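Local atomic coordinates of tannase (Fusobacterium nucleatum subsp. nucleatum ATCC 25586, PDB entry 6YQ4), a protein that probably hydrolyses the galloyl ester bonds of gallotannins, as a tannase with an alpha/beta-hydrolase type of sheet and a bound magnesium ion. Residues A[99-104]-A[109-114]; A[159-164]-A[487-492]; A[215-220]-A[270-275]; A[266-271]-A[380-385]. All blocks are in the same frame, centred on the assembly; numbering follows the deposited sequence.

Interaction 1. Residues A[99-104]-A[109-114]; sequences NSLTYA and YVVAAP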
loop_
_atom_site.group_PDB
_atom_site.type_symbol
_atom_site.label_atom_id
_atom_site.label_comp_id
_atom_site.label_asym_id
_atom_site.label_seq_id
_atom_site.Cartn_x
_atom_site.Cartn_y
_atom_site.Cartn_z
ATOM N N ASN A 99 -11.986 -4.477 -14.574
ATOM C CA ASN A 99 -11.016 -4.360 -13.496
ATOM C C ASN A 99 -9.670 -3.889 -14.067
ATOM O O ASN A 99 -9.519 -3.681 -15.281
ATOM C CB ASN A 99 -10.946 -5.664 -12.691
ATOM C CG ASN A 99 -10.051 -6.743 -13.304
ATOM O OD1 ASN A 99 -9.534 -6.630 -14.421
ATOM N ND2 ASN A 99 -9.915 -7.842 -12.567
ATOM N N SER A 100 -8.680 -3.721 -13.178
ATOM C CA SER A 100 -7.432 -3.080 -13.566
ATOM C C SER A 100 -6.644 -3.905 -14.580
ATOM O O SER A 100 -5.950 -3.336 -15.435
ATOM C CB SER A 100 -6.599 -2.792 -12.316
ATOM O OG SER A 100 -6.088 -3.982 -11.766
ATOM N N LEU A 101 -6.737 -5.237 -14.496
ATOM C CA LEU A 101 -6.014 -6.098 -15.427
ATOM C C LEU A 101 -6.663 -6.083 -16.802
ATOM O O LEU A 101 -5.965 -6.082 -17.827
ATOM C CB LEU A 101 -5.959 -7.530 -14.893
ATOM C CG LEU A 101 -5.067 -7.838 -13.692
ATOM C CD1 LEU A 101 -5.614 -7.235 -12.385
ATOM C CD2 LEU A 101 -4.875 -9.349 -13.573
ATOM N N THR A 102 -8.004 -6.113 -16.842
ATOM C CA THR A 102 -8.714 -5.946 -18.110
ATOM C C THR A 102 -8.412 -4.583 -18.725
ATOM O O THR A 102 -8.221 -4.465 -19.940
ATOM C CB THR A 102 -10.218 -6.080 -17.894
ATOM O OG1 THR A 102 -10.538 -7.382 -17.374
ATOM C CG2 THR A 102 -10.966 -5.830 -19.191
ATOM N N TYR A 103 -8.391 -3.539 -17.897
ATOM C CA TYR A 103 -8.013 -2.216 -18.368
ATOM C C TYR A 103 -6.604 -2.238 -18.953
ATOM O O TYR A 103 -6.368 -1.729 -20.056
ATOM C CB TYR A 103 -8.120 -1.202 -17.222
ATOM C CG TYR A 103 -8.439 0.191 -17.721
ATOM C CD1 TYR A 103 -7.449 0.971 -18.327
ATOM C CD2 TYR A 103 -9.729 0.714 -17.622
ATOM C CE1 TYR A 103 -7.731 2.234 -18.829
ATOM C CE2 TYR A 103 -10.018 1.983 -18.113
ATOM C CZ TYR A 103 -9.008 2.739 -18.720
ATOM O OH TYR A 103 -9.274 3.998 -19.215
ATOM N N ALA A 104 -5.663 -2.858 -18.231
ATOM C CA ALA A 104 -4.285 -2.928 -18.695
ATOM C C ALA A 104 -4.195 -3.616 -20.058
ATOM O O ALA A 104 -3.538 -3.113 -20.981
ATOM C CB ALA A 104 -3.421 -3.638 -17.652
ATOM N N TYR A 109 -0.879 -3.357 -22.322
ATOM C CA TYR A 109 0.104 -3.825 -21.347
ATOM C C TYR A 109 0.126 -5.345 -21.268
ATOM O O TYR A 109 -0.902 -6.010 -21.415
ATOM C CB TYR A 109 -0.194 -3.270 -19.948
ATOM C CG TYR A 109 -0.065 -1.784 -19.865
ATOM C CD1 TYR A 109 -1.072 -0.954 -20.335
ATOM C CD2 TYR A 109 1.073 -1.202 -19.352
ATOM C CE1 TYR A 109 -0.944 0.421 -20.291
ATOM C CE2 TYR A 109 1.209 0.181 -19.305
ATOM C CZ TYR A 109 0.200 0.981 -19.773
ATOM O OH TYR A 109 0.338 2.345 -19.719
ATOM N N VAL A 110 1.307 -5.894 -21.027
ATOM C CA VAL A 110 1.400 -7.249 -20.505
ATOM C C VAL A 110 1.059 -7.215 -19.017
ATOM O O VAL A 110 1.433 -6.287 -18.291
ATOM C CB VAL A 110 2.796 -7.843 -20.765
ATOM C CG1 VAL A 110 3.039 -9.053 -19.865
ATOM C CG2 VAL A 110 2.940 -8.243 -22.216
ATOM N N VAL A 111 0.311 -8.206 -18.557
ATOM C CA VAL A 111 -0.123 -8.262 -17.169
ATOM C C VAL A 111 0.530 -9.464 -16.513
ATOM O O VAL A 111 0.352 -10.600 -16.969
ATOM C CB VAL A 111 -1.647 -8.340 -17.056
ATOM C CG1 VAL A 111 -2.048 -8.557 -15.592
ATOM C CG2 VAL A 111 -2.262 -7.072 -17.614
ATOM N N ALA A 112 1.306 -9.208 -15.464
ATOM C CA ALA A 112 1.842 -10.244 -14.590
ATOM C C ALA A 112 1.314 -9.923 -13.203
ATOM O O ALA A 112 1.612 -8.855 -12.659
ATOM C CB ALA A 112 3.367 -10.285 -14.619
ATOM N N ALA A 113 0.501 -10.822 -12.658
ATOM C CA ALA A 113 -0.228 -10.588 -11.408
ATOM C C ALA A 113 0.153 -11.661 -10.391
ATOM O O ALA A 113 -0.380 -12.789 -10.439
ATOM C CB ALA A 113 -1.742 -10.596 -11.659
ATOM N N PRO A 114 1.052 -11.370 -9.457
ATOM C CA PRO A 114 1.501 -12.402 -8.524
ATOM C C PRO A 114 0.586 -12.524 -7.320
ATOM O O PRO A 114 0.061 -11.527 -6.805
ATOM C CB PRO A 114 2.863 -11.884 -8.081
ATOM C CG PRO A 114 2.610 -10.421 -7.987
ATOM C CD PRO A 114 1.691 -10.078 -9.157
#
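Ala-104 O, on the helix, accepts the backbone N-H of Tyr-109 at 3.0 Å, and this bond ties helix 100-106 to the start of strand 110-114. The two are successive parts of a beta-alpha-beta unit that begins with strand 73-76. The N-H points at the oxygen from above the carbonyl plane, 39° out of it, while Tyr-109 CD1 brings the ring edge to the same oxygen at 3.3 Å. Helix and strand run nearly antiparallel, at 155°, with their axes 8.5 Å apart, and apolar side chains fill the space between them. Val-111 splits its two methyls: CG2 meets Ala-104 CB at 3.6 Å, and CG1, anti to the backbone N (chi1 174°), meets Leu-101 CD2. The leucine and valine side chains cross at about a right angle. The Tyr-109 hydroxyl is hydrogen-bonded to Asp-490 on helix 482-493, and Phe-74 of the neighbouring strand packs against Ala-104. Ahead of the helix, Asn-99 serves as N-cap, its OD1 taking the N-H of Thr-102 in a nearly straight 2.9 Å bond. Farther along the strand, Ala-113 CB meets Leu-101 CD2 at 3.9 Å.

Interaction 2. Residues A[159-164]-A[487-492]; sequences KIISNG and NWIDNV
The C-terminal helix 482-493 lies against the central sheet of the alpha/beta-hydrolase fold here, meeting strand 160-163, one of its inner strands. That strand runs into Gly-164, the first residue of a GxSxG sequence consistent with a nucleophile elbow. Two isoleucines carry the contact. Ile-161 CD1 sits 3.8 Å from Ile-489 CG2, while its other branch, CG2, lies 3.9 Å from Ile-489 CD1. In both residues CG1 is anti to the carbonyl carbon (chi1 -52° in Ile-161, -62° in Ile-489), which turns CG2 anti to the backbone N; both branches of each residue then face the other isoleucine. Trp-488, the neighbour of Ile-489 in the helix, adds a lighter touch: its CZ3, on the ring edge, is 4.5 Å from Ile-161 CG2. Within the helix Val-492 CG2 lies over one face of the indole, toward the rim. Pro-72 packs on Ile-161 and Tyr-109 on Ile-489, while Trp-488 also reaches Tyr-435 and Arg-437 of strand 435-439. All three touching residues are buried and meet through carbon atoms, so helix and strand are joined here by van der Waals packing and the exclusion of water.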
loop_
_atom_site.group_PDB
_atom_site.type_symbol
_atom_site.label_atom_id
_atom_site.label_comp_id
_atom_site.label_asym_id
_atom_site.label_seq_id
_atom_site.Cartn_x
_atom_site.Cartn_y
_atom_site.Cartn_z
ATOM N N LYS A 159 10.235 -2.140 -17.533
ATOM C CA LYS A 159 9.113 -1.232 -17.362
ATOM C C LYS A 159 7.983 -1.938 -16.611
ATOM O O LYS A 159 6.871 -2.113 -17.108
ATOM C CB LYS A 159 8.664 -0.677 -18.709
ATOM C CG LYS A 159 9.706 0.237 -19.308
ATOM C CD LYS A 159 9.117 1.229 -20.252
ATOM C CE LYS A 159 10.167 1.626 -21.280
ATOM N NZ LYS A 159 10.253 3.101 -21.404
ATOM N N ILE A 160 8.293 -2.340 -15.381
ATOM C CA ILE A 160 7.329 -2.960 -14.485
ATOM C C ILE A 160 6.661 -1.861 -13.669
ATOM O O ILE A 160 7.338 -1.118 -12.952
ATOM C CB ILE A 160 8.009 -3.992 -13.569
ATOM C CG1 ILE A 160 8.462 -5.220 -14.367
ATOM C CG2 ILE A 160 7.069 -4.419 -12.459
ATOM C CD1 ILE A 160 9.287 -6.205 -13.546
ATOM N N ILE A 161 5.338 -1.759 -13.759
ATOM C CA ILE A 161 4.579 -0.823 -12.933
ATOM C C ILE A 161 3.837 -1.629 -11.881
ATOM O O ILE A 161 2.912 -2.390 -12.200
ATOM C CB ILE A 161 3.605 0.039 -13.746
ATOM C CG1 ILE A 161 4.339 0.705 -14.915
ATOM C CG2 ILE A 161 2.919 1.091 -12.813
ATOM C CD1 ILE A 161 4.258 -0.065 -16.216
ATOM N N SER A 162 4.237 -1.446 -10.628
ATOM C CA SER A 162 3.561 -2.047 -9.491
ATOM C C SER A 162 2.265 -1.311 -9.172
ATOM O O SER A 162 2.194 -0.084 -9.306
ATOM C CB SER A 162 4.487 -2.002 -8.281
ATOM O OG SER A 162 4.077 -2.880 -7.263
ATOM N N ASN A 163 1.246 -2.067 -8.728
ATOM C CA ASN A 163 0.002 -1.513 -8.192
ATOM C C ASN A 163 -0.459 -2.307 -6.961
ATOM O O ASN A 163 -0.235 -3.514 -6.848
ATOM C CB ASN A 163 -1.111 -1.506 -9.256
ATOM C CG ASN A 163 -2.272 -0.584 -8.888
ATOM O OD1 ASN A 163 -2.070 0.525 -8.381
ATOM N ND2 ASN A 163 -3.502 -1.043 -9.143
ATOM N N GLY A 164 -1.092 -1.605 -6.028
ATOM C CA GLY A 164 -1.658 -2.213 -4.839
ATOM C C GLY A 164 -2.529 -1.219 -4.103
ATOM O O GLY A 164 -2.520 -0.020 -4.378
ATOM N N ASN A 487 -3.588 6.875 -17.686
ATOM C CA ASN A 487 -3.031 8.077 -18.290
ATOM C C ASN A 487 -1.648 8.372 -17.712
ATOM O O ASN A 487 -0.691 8.621 -18.459
ATOM C CB ASN A 487 -3.988 9.251 -18.075
ATOM C CG ASN A 487 -5.221 9.178 -18.978
ATOM O OD1 ASN A 487 -5.187 8.592 -20.064
ATOM N ND2 ASN A 487 -6.313 9.776 -18.526
ATOM N N TRP A 488 -1.523 8.303 -16.378
ATOM C CA TRP A 488 -0.241 8.507 -15.708
ATOM C C TRP A 488 0.796 7.485 -16.158
ATOM O O TRP A 488 1.948 7.842 -16.435
ATOM C CB TRP A 488 -0.438 8.445 -14.199
ATOM C CG TRP A 488 0.819 8.606 -13.412
ATOM C CD1 TRP A 488 1.455 9.774 -13.121
ATOM C CD2 TRP A 488 1.604 7.568 -12.820
ATOM N NE1 TRP A 488 2.583 9.533 -12.378
ATOM C CE2 TRP A 488 2.702 8.185 -12.183
ATOM C CE3 TRP A 488 1.487 6.178 -12.766
ATOM C CZ2 TRP A 488 3.682 7.461 -11.506
ATOM C CZ3 TRP A 488 2.450 5.459 -12.073
ATOM C CH2 TRP A 488 3.533 6.104 -11.455
ATOM N N ILE A 489 0.406 6.205 -16.246
ATOM C CA ILE A 489 1.359 5.167 -16.633
ATOM C C ILE A 489 1.823 5.389 -18.065
ATOM O O ILE A 489 3.023 5.315 -18.368
ATOM C CB ILE A 489 0.750 3.761 -16.469
ATOM C CG1 ILE A 489 0.374 3.453 -15.035
ATOM C CG2 ILE A 489 1.705 2.690 -17.000
ATOM C CD1 ILE A 489 -0.234 2.088 -14.881
ATOM N N ASP A 490 0.878 5.626 -18.977
ATOM C CA ASP A 490 1.238 5.956 -20.359
ATOM C C ASP A 490 2.226 7.120 -20.415
ATOM O O ASP A 490 3.230 7.066 -21.136
ATOM C CB ASP A 490 -0.017 6.290 -21.180
ATOM C CG ASP A 490 -0.683 5.056 -21.777
ATOM O OD1 ASP A 490 -0.490 3.944 -21.236
ATOM O OD2 ASP A 490 -1.401 5.193 -22.791
ATOM N N ASN A 491 1.957 8.182 -19.648
ATOM C CA ASN A 491 2.832 9.350 -19.668
ATOM C C ASN A 491 4.196 9.029 -19.087
ATOM O O ASN A 491 5.228 9.399 -19.655
ATOM C CB ASN A 491 2.211 10.501 -18.894
ATOM C CG ASN A 491 3.081 11.722 -18.913
ATOM O OD1 ASN A 491 3.276 12.324 -19.968
ATOM N ND2 ASN A 491 3.634 12.092 -17.760
ATOM N N VAL A 492 4.213 8.329 -17.957
ATOM C CA VAL A 492 5.453 7.966 -17.284
ATOM C C VAL A 492 6.298 7.017 -18.142
ATOM O O VAL A 492 7.537 7.101 -18.156
ATOM C CB VAL A 492 5.052 7.391 -15.913
ATOM C CG1 VAL A 492 6.072 6.445 -15.369
ATOM C CG2 VAL A 492 4.753 8.544 -14.946
#

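Interaction 3. Residues A[215-220]-A[270-275]; sequences ADSAYE and TLFPIY
Aromatic packing leads this contact, with Ala-218 lying against the Phe-272 ring. Ala-218 CA stands over one face, 3.9 Å from the centroid and 25° off the normal, a CH-pi contact displaced toward the rim. The ring reaches that place because CG is anti to the backbone N of Phe-272 (chi1 -173°), which extends the side chain toward the other helix. Apolar contact continues from the same alanine, whose CB lies 3.4 Å from Phe-272 CE1. Polar atoms play a smaller part: Ser-217 OG comes to the edge of the ring, near its plane, 3.5 Å from CD1, and has a weak hydrogen bond to Asn-214 O in its own helix. The helices are close at the backbone as well: the CA atoms of Ser-217 and Phe-272 are 5.0 Å apart. Side chain meets main chain where Ser-217 CB lies 4.2 Å from Leu-271 C, consistent with the small side chains of Ser-217 and Ala-218 at the crossing. The axes come within 7.9 Å and cross at -118°. Just beyond, helix 259-279 is kinked at Pro-273, which has no N-H to give to the preceding turn. Trp-221 meets the Phe-272 ring, and Ala-450 and Ile-454 of helix 450-461 also touch it, so the phenylalanine bridges three helices. Helices 212-223 and 259-279 both follow strand 202-206 and precede strand 435-439, in a long insertion between neighbouring sheet strands that is consistent with the lid of an alpha/beta-hydrolase.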
loop_
_atom_site.group_PDB
_atom_site.type_symbol
_atom_site.label_atom_id
_atom_site.label_comp_id
_atom_site.label_asym_id
_atom_site.label_seq_id
_atom_site.Cartn_x
_atom_site.Cartn_y
_atom_site.Cartn_z
ATOM N N ALA A 215 2.975 5.011 12.663
ATOM C CA ALA A 215 1.605 5.391 12.328
ATOM C C ALA A 215 0.700 5.612 13.547
ATOM O O ALA A 215 -0.367 6.224 13.391
ATOM C CB ALA A 215 1.001 4.348 11.400
ATOM N N ASP A 216 1.095 5.164 14.749
ATOM C CA ASP A 216 0.297 5.426 15.953
ATOM C C ASP A 216 0.378 6.885 16.406
ATOM O O ASP A 216 -0.646 7.496 16.741
ATOM C CB ASP A 216 0.747 4.515 17.092
ATOM C CG ASP A 216 0.229 3.102 16.940
ATOM O OD1 ASP A 216 -0.952 2.937 16.535
ATOM O OD2 ASP A 216 1.009 2.164 17.220
ATOM N N SER A 217 1.594 7.435 16.516
ATOM C CA SER A 217 1.735 8.838 16.897
ATOM C C SER A 217 1.118 9.757 15.854
ATOM O O SER A 217 0.494 10.770 16.196
ATOM C CB SER A 217 3.209 9.193 17.104
ATOM O OG SER A 217 3.953 8.942 15.919
ATOM N N ALA A 218 1.288 9.430 14.576
ATOM C CA ALA A 218 0.722 10.278 13.539
ATOM C C ALA A 218 -0.795 10.268 13.607
ATOM O O ALA A 218 -1.443 11.305 13.403
ATOM C CB ALA A 218 1.219 9.833 12.163
ATOM N N TYR A 219 -1.381 9.114 13.928
ATOM C CA TYR A 219 -2.840 9.005 13.964
ATOM C C TYR A 219 -3.431 9.798 15.124
ATOM O O TYR A 219 -4.511 10.382 14.995
ATOM C CB TYR A 219 -3.238 7.538 14.057
ATOM C CG TYR A 219 -4.677 7.244 13.672
ATOM C CD1 TYR A 219 -5.676 7.230 14.636
ATOM C CD2 TYR A 219 -5.036 7.019 12.351
ATOM C CE1 TYR A 219 -7.005 6.953 14.293
ATOM C CE2 TYR A 219 -6.356 6.741 11.993
ATOM C CZ TYR A 219 -7.339 6.706 12.982
ATOM O OH TYR A 219 -8.654 6.437 12.667
ATOM N N GLU A 220 -2.725 9.860 16.245
ATOM C CA GLU A 220 -3.179 10.632 17.387
ATOM C C GLU A 220 -2.851 12.112 17.254
ATOM O O GLU A 220 -3.606 12.955 17.739
ATOM C CB GLU A 220 -2.563 10.039 18.655
ATOM C CG GLU A 220 -3.074 8.621 18.926
ATOM C CD GLU A 220 -4.587 8.523 18.758
ATOM O OE1 GLU A 220 -5.059 7.537 18.165
ATOM O OE2 GLU A 220 -5.313 9.439 19.225
ATOM N N THR A 270 1.877 13.696 21.621
ATOM C CA THR A 270 3.111 14.244 22.164
ATOM C C THR A 270 4.370 13.737 21.465
ATOM O O THR A 270 5.348 14.480 21.356
ATOM C CB THR A 270 3.138 13.925 23.662
ATOM O OG1 THR A 270 2.332 14.880 24.355
ATOM C CG2 THR A 270 4.522 13.940 24.233
ATOM N N LEU A 271 4.337 12.494 20.955
ATOM C CA LEU A 271 5.505 11.813 20.394
ATOM C C LEU A 271 5.723 12.055 18.896
ATOM O O LEU A 271 6.824 11.793 18.397
ATOM C CB LEU A 271 5.386 10.307 20.629
ATOM C CG LEU A 271 5.985 9.752 21.930
ATOM C CD1 LEU A 271 5.472 10.479 23.157
ATOM C CD2 LEU A 271 5.687 8.285 22.034
ATOM N N PHE A 272 4.720 12.523 18.164
ATOM C CA PHE A 272 4.882 12.685 16.721
ATOM C C PHE A 272 5.854 13.810 16.318
ATOM O O PHE A 272 6.657 13.609 15.398
ATOM C CB PHE A 272 3.517 12.914 16.076
ATOM C CG PHE A 272 3.547 12.933 14.568
ATOM C CD1 PHE A 272 3.954 11.807 13.847
ATOM C CD2 PHE A 272 3.168 14.085 13.866
ATOM C CE1 PHE A 272 3.974 11.828 12.444
ATOM C CE2 PHE A 272 3.179 14.107 12.472
ATOM C CZ PHE A 272 3.584 12.977 11.762
ATOM N N PRO A 273 5.830 14.992 16.963
ATOM C CA PRO A 273 6.789 16.042 16.571
ATOM C C PRO A 273 8.246 15.633 16.692
ATOM O O PRO A 273 9.065 16.049 15.861
ATOM C CB PRO A 273 6.443 17.200 17.522
ATOM C CG PRO A 273 4.995 16.998 17.836
ATOM C CD PRO A 273 4.874 15.498 17.971
ATOM N N ILE A 274 8.606 14.850 17.711
ATOM C CA ILE A 274 9.984 14.386 17.814
ATOM C C ILE A 274 10.334 13.545 16.596
ATOM O O ILE A 274 11.453 13.615 16.071
ATOM C CB ILE A 274 10.212 13.599 19.120
ATOM C CG1 ILE A 274 9.328 14.133 20.269
ATOM C CG2 ILE A 274 11.689 13.632 19.479
ATOM C CD1 ILE A 274 9.368 13.307 21.587
ATOM N N TYR A 275 9.376 12.758 16.105
ATOM C CA TYR A 275 9.688 11.889 14.980
ATOM C C TYR A 275 9.698 12.670 13.675
ATOM O O TYR A 275 10.657 12.589 12.902
ATOM C CB TYR A 275 8.711 10.724 14.890
ATOM C CG TYR A 275 8.783 10.030 13.532
ATOM C CD1 TYR A 275 9.932 9.323 13.138
ATOM C CD2 TYR A 275 7.717 10.110 12.627
ATOM C CE1 TYR A 275 10.000 8.692 11.898
ATOM C CE2 TYR A 275 7.777 9.499 11.386
ATOM C CZ TYR A 275 8.909 8.790 11.024
ATOM O OH TYR A 275 8.946 8.212 9.775
#

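Interaction 4. Residues A[266-271]-A[380-385]; sequences NKLKTL and TKFSFD
Phe-382 reaches from helix 381-394 to helix 259-279 and meets three side chains there. Its CG is anti to the backbone N (chi1 173°), which carries the ring straight out across a wide gap: the helix axes approach no closer than 12.2 Å, running roughly antiparallel at 145°. Leu-268 supplies the main partner. Its CG is anti to the carbonyl carbon; CD1 continues the chain in extended form, and the other methyl, CD2, lies over the centre of the ring, 3.8 Å from the centroid and only 12° off the normal, a CH-pi contact in which the two side chains cross at about a right angle. Lys-267 approaches differently. Its CG lies at the ring edge, 3.9 Å from Phe-382 CE1, and the chain then bends at chi2 and chi3, so that the ammonium end turns away from helix 381-394. Leu-271 CD2 adds a looser, oblique contact, 4.2 Å from CD1 of the ring. A polar side chain caps the start of the phenylalanine's own helix: Thr-380 is the N-cap, its OG1 accepting the N-H of Ser-383 at 3.2 Å, and it is also hydrogen-bonded to Asp-357. Lys-381, the next residue, reaches one turn along the helix to form a salt bridge with Asp-385, 2.6 Å from NZ to OD2, whose syn lone pair it uses. Asp-216 and Glu-220 of helix 212-223 touch Leu-268 as well. Carbon thus meets carbon across this partly buried interface, while the Lys-267 ammonium leads away from the ring and that of Lys-381 is paired with Asp-385; the contact rests on dispersion and a CH-pi interaction.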
loop_
_atom_site.group_PDB
_atom_site.type_symbol
_atom_site.label_atom_id
_atom_site.label_comp_id
_atom_site.label_asym_id
_atom_site.label_seq_id
_atom_site.Cartn_x
_atom_site.Cartn_y
_atom_site.Cartn_z
ATOM N N ASN A 266 -3.418 11.198 24.181
ATOM C CA ASN A 266 -2.635 12.366 24.590
ATOM C C ASN A 266 -1.135 12.089 24.482
ATOM O O ASN A 266 -0.385 12.874 23.886
ATOM C CB ASN A 266 -2.991 12.782 26.023
ATOM C CG ASN A 266 -4.403 13.346 26.139
ATOM O OD1 ASN A 266 -5.073 13.585 25.136
ATOM N ND2 ASN A 266 -4.851 13.578 27.361
ATOM N N LYS A 267 -0.683 10.964 25.040
ATOM C CA LYS A 267 0.746 10.671 25.058
ATOM C C LYS A 267 1.274 10.396 23.658
ATOM O O LYS A 267 2.360 10.869 23.300
ATOM C CB LYS A 267 1.017 9.494 25.997
ATOM C CG LYS A 267 2.477 9.266 26.422
ATOM C CD LYS A 267 3.181 10.517 26.966
ATOM C CE LYS A 267 2.830 10.818 28.418
ATOM N NZ LYS A 267 3.325 12.177 28.813
ATOM N N LEU A 268 0.512 9.661 22.839
ATOM C CA LEU A 268 0.959 9.360 21.480
ATOM C C LEU A 268 1.110 10.620 20.634
ATOM O O LEU A 268 2.047 10.720 19.830
ATOM C CB LEU A 268 -0.015 8.409 20.801
ATOM C CG LEU A 268 0.148 6.945 21.175
ATOM C CD1 LEU A 268 -1.049 6.103 20.694
ATOM C CD2 LEU A 268 1.462 6.442 20.638
ATOM N N LYS A 269 0.179 11.573 20.773
ATOM C CA LYS A 269 0.286 12.825 20.022
ATOM C C LYS A 269 1.592 13.527 20.332
ATOM O O LYS A 269 2.337 13.914 19.427
ATOM C CB LYS A 269 -0.882 13.749 20.344
ATOM C CG LYS A 269 -0.833 15.027 19.519
ATOM C CD LYS A 269 -1.806 16.071 20.002
ATOM C CE LYS A 269 -1.986 17.170 18.969
ATOM N NZ LYS A 269 -2.918 18.277 19.409
ATOM N N THR A 270 1.877 13.696 21.621
ATOM C CA THR A 270 3.111 14.244 22.164
ATOM C C THR A 270 4.370 13.737 21.465
ATOM O O THR A 270 5.348 14.480 21.356
ATOM C CB THR A 270 3.138 13.925 23.662
ATOM O OG1 THR A 270 2.332 14.880 24.355
ATOM C CG2 THR A 270 4.522 13.940 24.233
ATOM N N LEU A 271 4.337 12.494 20.955
ATOM C CA LEU A 271 5.505 11.813 20.394
ATOM C C LEU A 271 5.723 12.055 18.896
ATOM O O LEU A 271 6.824 11.793 18.397
ATOM C CB LEU A 271 5.386 10.307 20.629
ATOM C CG LEU A 271 5.985 9.752 21.930
ATOM C CD1 LEU A 271 5.472 10.479 23.157
ATOM C CD2 LEU A 271 5.687 8.285 22.034
ATOM N N THR A 380 6.470 -1.231 18.356
ATOM C CA THR A 380 6.784 0.110 18.796
ATOM C C THR A 380 7.296 0.001 20.215
ATOM O O THR A 380 6.887 -0.882 20.973
ATOM C CB THR A 380 5.569 1.059 18.748
ATOM O OG1 THR A 380 4.577 0.643 19.710
ATOM C CG2 THR A 380 4.957 1.062 17.359
ATOM N N LYS A 381 8.221 0.889 20.554
ATOM C CA LYS A 381 8.648 0.995 21.937
ATOM C C LYS A 381 7.480 1.355 22.844
ATOM O O LYS A 381 7.464 0.974 24.020
ATOM C CB LYS A 381 9.766 2.037 22.035
ATOM C CG LYS A 381 10.305 2.271 23.424
ATOM C CD LYS A 381 10.974 3.630 23.533
ATOM C CE LYS A 381 11.475 3.829 24.931
ATOM N NZ LYS A 381 11.950 2.517 25.455
ATOM N N PHE A 382 6.491 2.082 22.319
ATOM C CA PHE A 382 5.461 2.655 23.180
ATOM C C PHE A 382 4.541 1.566 23.753
ATOM O O PHE A 382 4.336 1.484 24.968
ATOM C CB PHE A 382 4.658 3.711 22.405
ATOM C CG PHE A 382 3.471 4.227 23.159
ATOM C CD1 PHE A 382 3.607 5.292 24.038
ATOM C CD2 PHE A 382 2.224 3.615 23.034
ATOM C CE1 PHE A 382 2.518 5.747 24.783
ATOM C CE2 PHE A 382 1.121 4.049 23.777
ATOM C CZ PHE A 382 1.265 5.119 24.648
ATOM N N SER A 383 3.964 0.742 22.882
ATOM C CA SER A 383 3.077 -0.321 23.325
ATOM C C SER A 383 3.841 -1.401 24.071
ATOM O O SER A 383 3.329 -1.957 25.051
ATOM C CB SER A 383 2.341 -0.903 22.122
ATOM O OG SER A 383 1.686 0.139 21.412
ATOM N N PHE A 384 5.068 -1.703 23.642
ATOM C CA PHE A 384 5.850 -2.712 24.347
ATOM C C PHE A 384 6.133 -2.276 25.781
ATOM O O PHE A 384 5.887 -3.033 26.730
ATOM C CB PHE A 384 7.148 -3.005 23.592
ATOM C CG PHE A 384 8.098 -3.909 24.341
ATOM C CD1 PHE A 384 7.970 -5.290 24.268
ATOM C CD2 PHE A 384 9.119 -3.378 25.132
ATOM C CE1 PHE A 384 8.839 -6.134 24.972
ATOM C CE2 PHE A 384 9.990 -4.217 25.843
ATOM C CZ PHE A 384 9.843 -5.604 25.759
ATOM N N ASP A 385 6.629 -1.041 25.959
ATOM C CA ASP A 385 7.005 -0.568 27.296
ATOM C C ASP A 385 5.808 -0.520 28.235
ATOM O O ASP A 385 5.953 -0.766 29.439
ATOM C CB ASP A 385 7.646 0.827 27.241
ATOM C CG ASP A 385 9.072 0.824 26.689
ATOM O OD1 ASP A 385 9.605 -0.240 26.320
ATOM O OD2 ASP A 385 9.670 1.916 26.623
#

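How the interactions relate
The four contacts fall into two pairs on opposite sides of the chain's centre. Interactions 1 and 2 each pack a helix on the central sheet, their centres 11 Å apart, and Tyr-109 OH joins them through a probable hydrogen bond, modelled at a doubtfully short 2.4 Å, to Asp-490 OD1. The magnesium ion bound by Asp-150, Met-153 and Gly-155 is about 12 Å from the side chain of Tyr-109 and about 13 Å from that of Ile-161. Interactions 3 and 4, with centres 8 Å apart, share Thr-270 and Leu-271; Ser-217 CB packs 3.3 Å from Leu-268 O. Both are nested in sequence inside interaction 2, whose nearest atoms stay about 17 Å from interaction 3.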